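Local atomic coordinates of decapping nuclease RAI1 (Candida albicans, PDB entry 5BUD), a protein that removes the NAD cap from the 5' end of a subset of RNAs using divalent metal ions, and stabilises and stimulates the exoribonuclease RAT1. Residues Lys13-Lys18 with Ala325-Gly330; Phe24-Ala27 with Lys33-Tyr36; Tyr46-Ser51 with Lys292-Phe297; Thr179-Trp184 with Arg189-Asn194; Val217-Ala222 with Ala331-Leu336. One frame throughout, in Å; residues are numbered along the deposited sequence.

Contact 1: residues Lys13-Lys18 with Ala325-Gly330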
# COMPACT_ATOMS: atom_id res chain seq x y z
N LYS A 13 4.15 12.10 21.87
CA LYS A 13 3.76 11.92 23.28
C LYS A 13 2.43 11.22 23.38
O LYS A 13 2.24 10.30 24.18
CB LYS A 13 3.70 13.26 24.03
CG LYS A 13 4.99 13.60 24.77
CD LYS A 13 5.03 15.05 25.22
CE LYS A 13 5.47 15.98 24.10
NZ LYS A 13 5.83 17.33 24.62
N THR A 14 1.50 11.66 22.56
CA THR A 14 0.21 11.01 22.52
C THR A 14 -0.15 10.70 21.08
O THR A 14 0.64 10.94 20.16
CB THR A 14 -0.88 11.86 23.20
OG1 THR A 14 -2.10 11.10 23.28
CG2 THR A 14 -1.13 13.17 22.45
N THR A 15 -1.36 10.18 20.92
CA THR A 15 -1.84 9.69 19.66
C THR A 15 -3.19 10.39 19.43
O THR A 15 -4.19 10.09 20.10
CB THR A 15 -1.94 8.15 19.72
OG1 THR A 15 -0.64 7.59 19.53
CG2 THR A 15 -2.86 7.59 18.67
N ALA A 16 -3.17 11.37 18.55
CA ALA A 16 -4.38 12.01 18.08
C ALA A 16 -4.59 11.51 16.65
O ALA A 16 -3.83 11.86 15.75
CB ALA A 16 -4.25 13.53 18.13
N LEU A 17 -5.61 10.68 16.47
CA LEU A 17 -5.87 10.02 15.20
C LEU A 17 -7.12 10.57 14.56
O LEU A 17 -8.18 10.64 15.20
CB LEU A 17 -6.05 8.51 15.41
CG LEU A 17 -4.88 7.79 16.07
CD1 LEU A 17 -5.25 6.36 16.44
CD2 LEU A 17 -3.64 7.83 15.18
N LYS A 18 -7.00 10.94 13.30
CA LYS A 18 -8.13 11.45 12.55
C LYS A 18 -8.70 10.31 11.72
O LYS A 18 -7.97 9.38 11.36
CB LYS A 18 -7.69 12.60 11.66
CG LYS A 18 -6.82 13.65 12.35
CD LYS A 18 -7.31 14.04 13.74
CE LYS A 18 -6.79 15.42 14.16
NZ LYS A 18 -6.22 15.41 15.54
N ALA A 325 4.46 1.83 17.27
CA ALA A 325 4.67 2.15 15.84
C ALA A 325 4.01 3.46 15.48
O ALA A 325 4.61 4.25 14.78
CB ALA A 325 4.18 1.03 14.94
N LEU A 326 2.78 3.66 15.95
CA LEU A 326 2.02 4.85 15.62
C LEU A 326 2.67 6.11 16.15
O LEU A 326 2.64 7.15 15.50
CB LEU A 326 0.57 4.75 16.15
CG LEU A 326 -0.45 4.06 15.27
CD1 LEU A 326 -1.77 3.96 16.02
CD2 LEU A 326 -0.63 4.81 13.96
N LYS A 327 3.27 6.02 17.34
CA LYS A 327 4.02 7.15 17.90
C LYS A 327 5.30 7.48 17.13
O LYS A 327 5.66 8.66 17.02
CB LYS A 327 4.33 6.87 19.37
CG LYS A 327 3.07 6.82 20.21
CD LYS A 327 3.34 6.56 21.69
CE LYS A 327 2.04 6.62 22.46
NZ LYS A 327 2.22 6.48 23.94
N TRP A 328 5.98 6.46 16.60
CA TRP A 328 7.11 6.71 15.73
C TRP A 328 6.60 7.40 14.45
O TRP A 328 7.15 8.39 14.01
CB TRP A 328 7.82 5.38 15.41
CG TRP A 328 8.60 5.41 14.14
CD1 TRP A 328 8.27 4.79 12.98
CD2 TRP A 328 9.85 6.09 13.89
NE1 TRP A 328 9.22 5.05 12.01
CE2 TRP A 328 10.20 5.85 12.54
CE3 TRP A 328 10.68 6.90 14.67
CZ2 TRP A 328 11.37 6.37 11.96
CZ3 TRP A 328 11.84 7.44 14.09
CH2 TRP A 328 12.17 7.17 12.74
N TYR A 329 5.52 6.88 13.86
CA TYR A 329 4.96 7.45 12.61
C TYR A 329 4.59 8.91 12.85
O TYR A 329 4.96 9.78 12.06
CB TYR A 329 3.77 6.58 12.14
CG TYR A 329 2.84 7.16 11.10
CD1 TYR A 329 3.24 7.33 9.78
CD2 TYR A 329 1.53 7.47 11.43
CE1 TYR A 329 2.35 7.84 8.83
CE2 TYR A 329 0.65 7.97 10.49
CZ TYR A 329 1.06 8.15 9.20
OH TYR A 329 0.16 8.65 8.28
N GLY A 330 3.92 9.18 13.97
CA GLY A 330 3.54 10.55 14.33
C GLY A 330 4.72 11.50 14.50
O GLY A 330 4.65 12.67 14.10

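Contact 2: residues Phe24-Ala27 with Lys33-Tyr36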
# COMPACT_ATOMS: atom_id res chain seq x y z
N PHE A 24 -11.62 10.78 -3.62
CA PHE A 24 -12.06 10.28 -4.90
C PHE A 24 -11.33 8.98 -5.19
O PHE A 24 -10.54 8.52 -4.36
CB PHE A 24 -11.76 11.31 -6.03
CG PHE A 24 -10.29 11.63 -6.18
CD1 PHE A 24 -9.73 12.66 -5.47
CD2 PHE A 24 -9.49 10.88 -7.01
CE1 PHE A 24 -8.39 12.94 -5.57
CE2 PHE A 24 -8.14 11.16 -7.14
CZ PHE A 24 -7.59 12.18 -6.41
N SER A 25 -11.58 8.41 -6.37
CA SER A 25 -10.91 7.23 -6.84
C SER A 25 -10.59 7.34 -8.31
O SER A 25 -11.14 8.19 -9.01
CB SER A 25 -11.80 6.01 -6.64
OG SER A 25 -13.03 6.22 -7.28
N TYR A 26 -9.74 6.43 -8.77
CA TYR A 26 -9.44 6.27 -10.17
C TYR A 26 -9.00 4.82 -10.32
O TYR A 26 -9.03 4.07 -9.34
CB TYR A 26 -8.40 7.31 -10.62
CG TYR A 26 -7.02 7.25 -10.02
CD1 TYR A 26 -6.79 7.65 -8.72
CD2 TYR A 26 -5.93 6.84 -10.76
CE1 TYR A 26 -5.52 7.63 -8.15
CE2 TYR A 26 -4.66 6.80 -10.22
CZ TYR A 26 -4.46 7.20 -8.91
OH TYR A 26 -3.18 7.15 -8.39
N ALA A 27 -8.60 4.40 -11.53
CA ALA A 27 -8.40 3.01 -11.80
C ALA A 27 -7.32 2.81 -12.84
O ALA A 27 -6.94 3.77 -13.53
CB ALA A 27 -9.72 2.39 -12.26
N LYS A 33 -3.62 1.27 -18.67
CA LYS A 33 -3.94 2.68 -18.86
C LYS A 33 -4.87 3.13 -17.75
O LYS A 33 -5.79 2.40 -17.38
CB LYS A 33 -4.63 2.91 -20.21
CG LYS A 33 -4.17 2.01 -21.36
CD LYS A 33 -2.71 2.21 -21.79
CE LYS A 33 -2.48 1.74 -23.23
NZ LYS A 33 -1.09 1.92 -23.72
N TYR A 34 -4.66 4.35 -17.26
CA TYR A 34 -5.47 4.89 -16.17
C TYR A 34 -6.81 5.44 -16.65
O TYR A 34 -6.94 5.92 -17.78
CB TYR A 34 -4.68 5.95 -15.39
CG TYR A 34 -3.53 5.32 -14.67
CD1 TYR A 34 -3.68 4.86 -13.37
CD2 TYR A 34 -2.32 5.11 -15.31
CE1 TYR A 34 -2.64 4.25 -12.71
CE2 TYR A 34 -1.27 4.49 -14.65
CZ TYR A 34 -1.43 4.06 -13.35
OH TYR A 34 -0.41 3.44 -12.68
N VAL A 35 -7.79 5.36 -15.76
CA VAL A 35 -9.18 5.67 -16.04
C VAL A 35 -9.67 6.62 -14.96
O VAL A 35 -9.50 6.33 -13.79
CB VAL A 35 -10.02 4.39 -15.95
CG1 VAL A 35 -11.51 4.72 -16.02
CG2 VAL A 35 -9.60 3.39 -17.02
N TYR A 36 -10.29 7.73 -15.33
CA TYR A 36 -10.62 8.77 -14.35
C TYR A 36 -12.12 9.03 -14.19
O TYR A 36 -12.55 9.57 -13.16
CB TYR A 36 -9.85 10.07 -14.65
CG TYR A 36 -8.36 9.86 -14.84
CD1 TYR A 36 -7.82 9.67 -16.11
CD2 TYR A 36 -7.49 9.88 -13.75
CE1 TYR A 36 -6.44 9.48 -16.28
CE2 TYR A 36 -6.14 9.67 -13.91
CZ TYR A 36 -5.61 9.47 -15.16
OH TYR A 36 -4.24 9.27 -15.27
O HOH W 1 -10.79 10.04 -11.02

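Contact 3: residues Tyr46-Ser51 with Lys292-Phe297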
# COMPACT_ATOMS: atom_id res chain seq x y z
N TYR A 46 -16.32 -8.82 -2.78
CA TYR A 46 -15.91 -10.08 -2.19
C TYR A 46 -17.05 -11.09 -2.32
O TYR A 46 -18.18 -10.78 -1.99
CB TYR A 46 -15.58 -9.90 -0.68
CG TYR A 46 -15.02 -11.14 -0.09
CD1 TYR A 46 -13.74 -11.55 -0.39
CD2 TYR A 46 -15.79 -11.98 0.72
CE1 TYR A 46 -13.21 -12.73 0.12
CE2 TYR A 46 -15.27 -13.17 1.23
CZ TYR A 46 -13.97 -13.52 0.94
OH TYR A 46 -13.42 -14.70 1.41
N TYR A 47 -16.74 -12.28 -2.80
CA TYR A 47 -17.71 -13.38 -2.85
C TYR A 47 -17.01 -14.74 -2.90
O TYR A 47 -16.46 -15.14 -3.94
CB TYR A 47 -18.66 -13.22 -4.05
CG TYR A 47 -19.80 -14.22 -4.02
CD1 TYR A 47 -19.82 -15.32 -4.87
CD2 TYR A 47 -20.83 -14.08 -3.10
CE1 TYR A 47 -20.87 -16.23 -4.84
CE2 TYR A 47 -21.87 -15.00 -3.04
CZ TYR A 47 -21.87 -16.07 -3.91
OH TYR A 47 -22.90 -17.00 -3.85
N LEU A 48 -17.01 -15.45 -1.77
CA LEU A 48 -16.35 -16.75 -1.67
C LEU A 48 -17.05 -17.63 -0.61
O LEU A 48 -16.69 -17.60 0.57
CB LEU A 48 -14.88 -16.57 -1.31
CG LEU A 48 -14.04 -17.84 -1.38
CD1 LEU A 48 -14.21 -18.50 -2.73
CD2 LEU A 48 -12.58 -17.52 -1.09
N PRO A 49 -18.11 -18.35 -1.02
CA PRO A 49 -18.87 -19.23 -0.11
C PRO A 49 -18.05 -20.43 0.36
O PRO A 49 -17.24 -20.97 -0.39
CB PRO A 49 -20.04 -19.72 -0.98
CG PRO A 49 -20.08 -18.81 -2.18
CD PRO A 49 -18.67 -18.34 -2.39
N ASP A 50 -18.31 -20.88 1.58
CA ASP A 50 -17.66 -22.08 2.12
C ASP A 50 -17.74 -23.27 1.20
O ASP A 50 -16.78 -24.02 1.08
CB ASP A 50 -18.27 -22.44 3.45
CG ASP A 50 -17.87 -21.49 4.53
OD1 ASP A 50 -16.97 -20.66 4.28
OD2 ASP A 50 -18.47 -21.56 5.61
N SER A 51 -18.89 -23.44 0.55
CA SER A 51 -19.09 -24.58 -0.32
C SER A 51 -18.03 -24.60 -1.41
O SER A 51 -17.50 -25.66 -1.74
CB SER A 51 -20.51 -24.56 -0.93
OG SER A 51 -20.77 -23.40 -1.70
N LYS A 292 -7.28 -23.87 1.79
CA LYS A 292 -7.81 -24.76 2.83
C LYS A 292 -8.88 -24.06 3.66
O LYS A 292 -9.90 -24.65 3.96
CB LYS A 292 -6.68 -25.17 3.75
CG LYS A 292 -5.53 -25.88 3.05
CD LYS A 292 -5.97 -27.13 2.31
CE LYS A 292 -6.55 -28.18 3.25
NZ LYS A 292 -7.28 -29.21 2.46
N ASN A 293 -8.64 -22.82 4.03
CA ASN A 293 -9.64 -22.04 4.73
C ASN A 293 -9.41 -20.52 4.60
O ASN A 293 -8.31 -20.07 4.25
CB ASN A 293 -9.70 -22.45 6.22
CG ASN A 293 -8.43 -22.12 6.96
OD1 ASN A 293 -7.40 -22.72 6.72
ND2 ASN A 293 -8.50 -21.17 7.88
N VAL A 294 -10.47 -19.76 4.89
CA VAL A 294 -10.44 -18.32 4.80
C VAL A 294 -10.84 -17.73 6.13
O VAL A 294 -11.77 -18.21 6.75
CB VAL A 294 -11.39 -17.85 3.69
CG1 VAL A 294 -11.54 -16.35 3.70
CG2 VAL A 294 -10.91 -18.40 2.35
N GLU A 295 -10.14 -16.68 6.56
CA GLU A 295 -10.45 -16.02 7.82
C GLU A 295 -10.44 -14.49 7.70
O GLU A 295 -9.47 -13.89 7.19
CB GLU A 295 -9.43 -16.46 8.88
CG GLU A 295 -9.76 -15.98 10.28
CD GLU A 295 -8.80 -16.47 11.34
OE1 GLU A 295 -7.96 -17.35 11.07
OE2 GLU A 295 -8.88 -15.95 12.47
N LEU A 296 -11.53 -13.89 8.18
CA LEU A 296 -11.68 -12.44 8.31
C LEU A 296 -11.14 -11.89 9.63
O LEU A 296 -11.46 -12.40 10.69
CB LEU A 296 -13.16 -12.09 8.22
CG LEU A 296 -13.61 -10.65 8.47
CD1 LEU A 296 -12.98 -9.68 7.51
CD2 LEU A 296 -15.13 -10.62 8.34
N PHE A 297 -10.34 -10.84 9.54
CA PHE A 297 -9.92 -10.07 10.70
C PHE A 297 -10.45 -8.67 10.58
O PHE A 297 -10.44 -8.08 9.48
CB PHE A 297 -8.39 -9.99 10.78
CG PHE A 297 -7.74 -11.33 10.98
CD1 PHE A 297 -7.43 -11.78 12.25
CD2 PHE A 297 -7.45 -12.13 9.89
CE1 PHE A 297 -6.80 -13.02 12.43
CE2 PHE A 297 -6.87 -13.39 10.05
CZ PHE A 297 -6.52 -13.83 11.33

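Contact 4: residues Thr179-Trp184 with Arg189-Asn194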
# COMPACT_ATOMS: atom_id res chain seq x y z
N THR A 179 -13.45 -12.79 -5.68
CA THR A 179 -14.21 -11.60 -5.97
C THR A 179 -15.04 -11.73 -7.28
O THR A 179 -14.75 -12.57 -8.12
CB THR A 179 -13.29 -10.38 -6.15
OG1 THR A 179 -12.50 -10.55 -7.35
CG2 THR A 179 -12.39 -10.17 -4.91
N ILE A 180 -16.04 -10.88 -7.39
CA ILE A 180 -16.93 -10.77 -8.56
C ILE A 180 -17.00 -9.30 -9.01
O ILE A 180 -16.86 -8.38 -8.19
CB ILE A 180 -18.34 -11.32 -8.21
CG1 ILE A 180 -18.79 -10.82 -6.83
CG2 ILE A 180 -18.30 -12.84 -8.24
CD1 ILE A 180 -20.24 -11.09 -6.47
N PRO A 181 -17.20 -9.05 -10.32
CA PRO A 181 -17.08 -7.68 -10.83
C PRO A 181 -18.20 -6.73 -10.45
O PRO A 181 -18.07 -5.54 -10.67
CB PRO A 181 -17.02 -7.86 -12.36
CG PRO A 181 -17.58 -9.21 -12.63
CD PRO A 181 -17.20 -10.04 -11.42
N LYS A 182 -19.28 -7.27 -9.90
CA LYS A 182 -20.42 -6.51 -9.46
C LYS A 182 -20.97 -7.18 -8.21
O LYS A 182 -20.61 -8.31 -7.92
CB LYS A 182 -21.48 -6.49 -10.57
CG LYS A 182 -21.10 -5.58 -11.75
CD LYS A 182 -21.30 -4.11 -11.40
CE LYS A 182 -20.22 -3.20 -11.99
NZ LYS A 182 -20.15 -3.28 -13.47
N PRO A 183 -21.81 -6.49 -7.46
CA PRO A 183 -22.30 -7.10 -6.23
C PRO A 183 -23.14 -8.32 -6.51
O PRO A 183 -23.67 -8.49 -7.63
CB PRO A 183 -23.13 -5.99 -5.57
CG PRO A 183 -23.22 -4.89 -6.54
CD PRO A 183 -22.23 -5.09 -7.62
N TRP A 184 -23.26 -9.18 -5.50
CA TRP A 184 -23.95 -10.46 -5.65
C TRP A 184 -25.28 -10.34 -6.43
O TRP A 184 -25.61 -11.21 -7.22
CB TRP A 184 -24.22 -11.09 -4.29
CG TRP A 184 -25.03 -12.34 -4.39
CD1 TRP A 184 -24.59 -13.56 -4.81
CD2 TRP A 184 -26.42 -12.48 -4.13
NE1 TRP A 184 -25.61 -14.46 -4.79
CE2 TRP A 184 -26.75 -13.83 -4.37
CE3 TRP A 184 -27.42 -11.60 -3.68
CZ2 TRP A 184 -28.05 -14.32 -4.21
CZ3 TRP A 184 -28.71 -12.09 -3.51
CH2 TRP A 184 -29.01 -13.44 -3.78
N ARG A 189 -24.96 -16.43 -12.39
CA ARG A 189 -24.41 -17.72 -11.93
C ARG A 189 -23.19 -18.17 -12.73
O ARG A 189 -22.35 -18.89 -12.18
CB ARG A 189 -25.47 -18.83 -11.96
CG ARG A 189 -26.31 -18.94 -10.70
CD ARG A 189 -27.40 -17.87 -10.64
NE ARG A 189 -28.39 -18.01 -11.71
CZ ARG A 189 -29.47 -17.23 -11.85
NH1 ARG A 189 -29.74 -16.26 -10.97
NH2 ARG A 189 -30.31 -17.44 -12.86
N SER A 190 -23.10 -17.77 -13.99
CA SER A 190 -21.98 -18.19 -14.84
C SER A 190 -20.71 -17.50 -14.37
O SER A 190 -19.75 -18.17 -14.01
CB SER A 190 -22.25 -17.88 -16.32
OG SER A 190 -22.04 -16.51 -16.62
N GLN A 191 -20.74 -16.17 -14.38
CA GLN A 191 -19.67 -15.34 -13.81
C GLN A 191 -19.13 -15.92 -12.51
O GLN A 191 -17.92 -16.09 -12.37
CB GLN A 191 -20.18 -13.93 -13.54
CG GLN A 191 -20.11 -13.00 -14.74
CD GLN A 191 -21.37 -12.16 -14.84
OE1 GLN A 191 -22.45 -12.70 -15.10
NE2 GLN A 191 -21.24 -10.86 -14.63
N ILE A 192 -20.02 -16.21 -11.56
CA ILE A 192 -19.60 -16.77 -10.28
C ILE A 192 -18.84 -18.09 -10.50
O ILE A 192 -17.74 -18.29 -9.95
CB ILE A 192 -20.79 -17.00 -9.33
CG1 ILE A 192 -21.31 -15.67 -8.79
CG2 ILE A 192 -20.39 -17.91 -8.17
CD1 ILE A 192 -22.65 -15.78 -8.09
N GLU A 193 -19.43 -18.97 -11.30
CA GLU A 193 -18.89 -20.32 -11.47
C GLU A 193 -17.60 -20.34 -12.28
O GLU A 193 -16.72 -21.15 -12.01
CB GLU A 193 -19.91 -21.25 -12.14
CG GLU A 193 -21.08 -21.66 -11.26
CD GLU A 193 -22.00 -22.66 -11.96
OE1 GLU A 193 -22.44 -22.39 -13.10
OE2 GLU A 193 -22.29 -23.72 -11.37
N ASN A 194 -17.48 -19.44 -13.25
CA ASN A 194 -16.36 -19.46 -14.19
C ASN A 194 -15.07 -18.80 -13.70
O ASN A 194 -14.11 -18.65 -14.47
CB ASN A 194 -16.78 -18.78 -15.50
CG ASN A 194 -17.89 -19.53 -16.22
OD1 ASN A 194 -18.28 -20.63 -15.83
ND2 ASN A 194 -18.41 -18.91 -17.28

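Contact 5: residues Val217-Ala222 with Ala331-Leu336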
# COMPACT_ATOMS: atom_id res chain seq x y z
N VAL A 217 -1.01 17.06 11.66
CA VAL A 217 -0.57 16.97 10.25
C VAL A 217 -1.65 16.34 9.38
O VAL A 217 -2.30 15.40 9.80
CB VAL A 217 0.74 16.18 10.11
CG1 VAL A 217 1.19 16.13 8.65
CG2 VAL A 217 1.82 16.83 10.95
N LYS A 218 -1.85 16.87 8.18
CA LYS A 218 -2.80 16.31 7.22
C LYS A 218 -2.07 15.57 6.10
O LYS A 218 -1.09 16.08 5.54
CB LYS A 218 -3.68 17.41 6.63
CG LYS A 218 -4.68 18.01 7.62
CD LYS A 218 -5.38 16.95 8.46
CE LYS A 218 -6.36 17.53 9.48
NZ LYS A 218 -5.67 17.87 10.76
N LEU A 219 -2.56 14.37 5.79
CA LEU A 219 -1.98 13.56 4.71
C LEU A 219 -3.03 13.08 3.74
O LEU A 219 -4.09 12.67 4.16
CB LEU A 219 -1.28 12.34 5.25
CG LEU A 219 -0.13 12.63 6.23
CD1 LEU A 219 -0.65 12.42 7.64
CD2 LEU A 219 1.05 11.70 5.93
N VAL A 220 -2.68 13.12 2.46
CA VAL A 220 -3.46 12.49 1.41
C VAL A 220 -2.68 11.29 0.92
O VAL A 220 -1.50 11.43 0.58
CB VAL A 220 -3.73 13.51 0.28
CG1 VAL A 220 -4.31 12.83 -0.96
CG2 VAL A 220 -4.66 14.59 0.82
N LEU A 221 -3.30 10.11 0.91
CA LEU A 221 -2.62 8.86 0.51
C LEU A 221 -3.39 8.23 -0.62
O LEU A 221 -4.62 8.11 -0.53
CB LEU A 221 -2.60 7.83 1.65
CG LEU A 221 -2.01 8.28 2.98
CD1 LEU A 221 -2.12 7.17 4.00
CD2 LEU A 221 -0.56 8.73 2.83
N ALA A 222 -2.66 7.77 -1.64
CA ALA A 222 -3.25 6.98 -2.71
C ALA A 222 -2.91 5.52 -2.47
O ALA A 222 -1.77 5.19 -2.21
CB ALA A 222 -2.72 7.44 -4.08
N ALA A 331 5.82 11.00 15.07
CA ALA A 331 7.05 11.78 15.23
C ALA A 331 7.66 12.09 13.86
O ALA A 331 8.02 13.23 13.57
CB ALA A 331 8.03 11.02 16.09
N VAL A 332 7.71 11.08 12.99
CA VAL A 332 8.25 11.27 11.64
C VAL A 332 7.48 12.37 10.90
O VAL A 332 8.09 13.29 10.38
CB VAL A 332 8.22 9.98 10.79
CG1 VAL A 332 8.54 10.27 9.32
CG2 VAL A 332 9.20 8.97 11.34
N VAL A 333 6.15 12.25 10.81
CA VAL A 333 5.38 13.18 9.94
C VAL A 333 5.35 14.60 10.50
O VAL A 333 5.40 15.57 9.74
CB VAL A 333 3.94 12.69 9.65
CG1 VAL A 333 4.01 11.34 8.93
CG2 VAL A 333 3.12 12.63 10.93
N ASP A 334 5.28 14.74 11.83
CA ASP A 334 5.48 16.04 12.44
C ASP A 334 6.87 16.64 12.12
O ASP A 334 6.98 17.83 11.85
CB ASP A 334 5.27 15.99 13.95
CG ASP A 334 5.30 17.38 14.57
OD1 ASP A 334 4.29 18.13 14.44
OD2 ASP A 334 6.34 17.73 15.14
N TRP A 335 7.91 15.81 12.12
CA TRP A 335 9.27 16.27 11.79
C TRP A 335 9.31 16.75 10.34
O TRP A 335 9.73 17.89 10.07
CB TRP A 335 10.26 15.13 12.07
CG TRP A 335 11.71 15.37 11.75
CD1 TRP A 335 12.58 16.22 12.39
CD2 TRP A 335 12.47 14.70 10.74
NE1 TRP A 335 13.83 16.11 11.83
CE2 TRP A 335 13.78 15.19 10.81
CE3 TRP A 335 12.16 13.73 9.78
CZ2 TRP A 335 14.79 14.75 9.95
CZ3 TRP A 335 13.17 13.29 8.92
CH2 TRP A 335 14.47 13.80 9.01
N LEU A 336 8.80 15.95 9.42
CA LEU A 336 8.72 16.40 8.03
C LEU A 336 7.92 17.72 7.89
O LEU A 336 8.30 18.60 7.11
CB LEU A 336 8.07 15.34 7.14
CG LEU A 336 8.83 14.04 6.96
CD1 LEU A 336 7.93 13.02 6.27
CD2 LEU A 336 10.11 14.27 6.18

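Contact 1: residues Lys13-Lys18 with Ala325-Gly330
T15 OG1 lies against the side chain of K327, 3.8 Å from K327 CG and 4.1 Å from K327 CE. These are van der Waals contacts, and no hydrogen bond joins the two segments. The K327 chain is extended beyond CG and crosses the threonine at about a right angle. The T15 chi1 of -79° sets OG1 beside the backbone N and turns CG2 anti to it, so the hydroxyl meets the lysine methylenes. At the far end of the lysine, K327 NZ comes to 3.8 Å from K13 O, too long for a bond. An apolar touch completes the contact: L17 CD1 meets L326 CD1 at 4.2 Å. The partner segment is regular helix, with G330 N bonded to L326 O at 2.8 Å. Residues 13-18 belong to the loop between strands 4-5 and 21-28. They run over the surface of helix 322-339. The backbone of A16 bonds to G215, and F273 of helix 255-275 touches both L17 and L326.

Contact 2: residues Phe24-Ala27 with Lys33-Tyr36
A beta hairpin made of strands 21-28 and 34-35 holds this contact, and A27 and V35 form an antiparallel hydrogen-bonded pair. A27 N donates to V35 O at 3.1 Å, in the carbonyl plane. V35 N donates to A27 O at 2.9 Å, but it sits above the plane of that carbonyl, 38° out of it. The same oxygen also takes a CA-H...O contact from Y34 CA at 3.2 Å. It therefore meets two neighbouring residues of the short strand. A27 and V35 put their side chains on the same face of the sheet, where A27 CB is 4.2 Å from V35 CB. The tyrosines pack with one another. The Y26 and Y34 side chains lie side by side and point the same way. Y34 CD1 reaches the edge of the Y26 ring, in its plane, 3.8 Å from Y26 CE2. Y36 CD2 packs on Y26 CB. Past the paired residues a water donates to both S25 O and Y36 O, each at 2.8 Å, and bridges the two segments. Strand 205-214 pairs with strand 21-28, bonding to the backbones of F24 and Y26. Helix 78-92 covers the tyrosines, with L81 on Y26 and S80 on Y34 and Y36.

Contact 3: residues Tyr46-Ser51 with Lys292-Phe297
V294 faces Y46 and L48 across backbones that stay well apart: L48 CA is 8.9 Å from V294 CA. Residues 46-51 run from the end of strand 45-46 into helix 50-54, with P49 at its N-cap position. Residues 292-297 belong to strand 291-298, which pairs antiparallel with strand 279-285 of this PD-(D/E)XK nuclease. A classic beta bulge opens the segment, where K292 and N293 both face F284. No hydrogen bond crosses the contact, and side chains alone span the distance. The Y46 ring is carried out with CG anti to the backbone N (chi1 -174°), and its side chain and that of V294 come from opposite directions. The V294 chi1 of 172° divides the two methyls between two partners. I281 of strand 279-285 touches both Y46 and V294, I53 of helix 50-54 touches L48 and V294, and F174 and A178 of helix 158-178 pack on L48. The Y46 side chain is about 4 Å from that of L246, a metal-binding residue, and about 10 Å from a bound manganese ion. V294 CG1 meets the hydroxyl oxygen Y46 OH at 3.4 Å, while V294 CG2 lies 3.9 Å from L48 CD2.

Contact 4: residues Thr179-Trp184 with Arg189-Asn194
Apolar packing carries this contact, centred on I192 of the short helix 189-193. I192 CG1 lies 4.2 Å from I180 CG2, and the two isoleucine side chains run side by side, pointing the same way. The I180 chi1 of 44° tucks CG1 between the backbone N and the carbonyl carbon, which leaves CG2 to make the touch. The end of I192 meets a second partner, with I192 CD1 4.4 Å from W184 CD1 in an oblique approach to the indole. Looser contact comes from the proline ring, as P181 CG is 4.5 Å from Q191 NE2, a van der Waals neighbour. Hydrogen bonds lie within 189-194 and to residues outside the segments; none crosses between them. E193 N bonds to R189 O at 3.1 Å, and N194 N, just past the helix, to S190 O at 2.7 Å. The amide oxygen Q191 OE1 is bonded to S188 OG, just before the helix, and S190 OG bonds to the same hydroxyl. R195, just beyond, bridges the segments: its NH1 bonds to T179 O and its NE to I192 O. The contact packs a helix back on the chain that precedes it, at the protein surface. Strand 179-180 follows helix 158-178 and pairs antiparallel with strand 45-46, where I180 bonds to Y45. Y47, just after that strand, touches I180, W184 and I192.

Contact 5: residues Val217-Ala222 with Ala331-Leu336
V217 has a chi1 of -179°, which places CG1 anti to the backbone N and CG2 beside that N, and CG2 is the branch that meets the helix at V333 and D334. V217 CG2 lies 4.0 Å from V333 O and 4.0 Å from D334 CA, so the methyl rests on the helix backbone. V217 CB is also 4.4 Å from V333 CG2. The other V333 methyl packs two residues further along the strand, with L219 CD2 at 4.2 Å from V333 CG1. Thus V333 touches both residues whose side chains point to the helix. D334 stands at the margin, its OD1 4.5 Å from V217 CG2. All contacts are van der Waals, and V217, L219 and V333 are buried. The helix lies across the strand: the axes of 217-222 and 331-336 come within 9.2 Å at 98°. Strand 217-228 pairs with strands 205-214, 100-103 and 243-250. I214 of strand 205-214 also touches V333, and F360 and L362 of strand 359-364 pack on V332, W335 and L336.

In the fold
Near the N terminus, residues 13-18 meet helix 322-339, so contact 1 closes a loop of some 300 residues. Contacts 2, 3 and 4 all fall within it. Contact 2 closes first, as a tight hairpin. Contact 3 then joins 46-51 to strand 291-298 and encloses the short loop of contact 4. These two touch through Y47. Contact 5 begins at strand 217-228, inside the span of contact 3, and ends after it, so the two cross. It also crosses contact 1. Contacts 1 and 5 share helix 322-339 and touch where Y329 OH meets L219 CD1. Contacts 4 and 5 lie on opposite sides of the chain's centre.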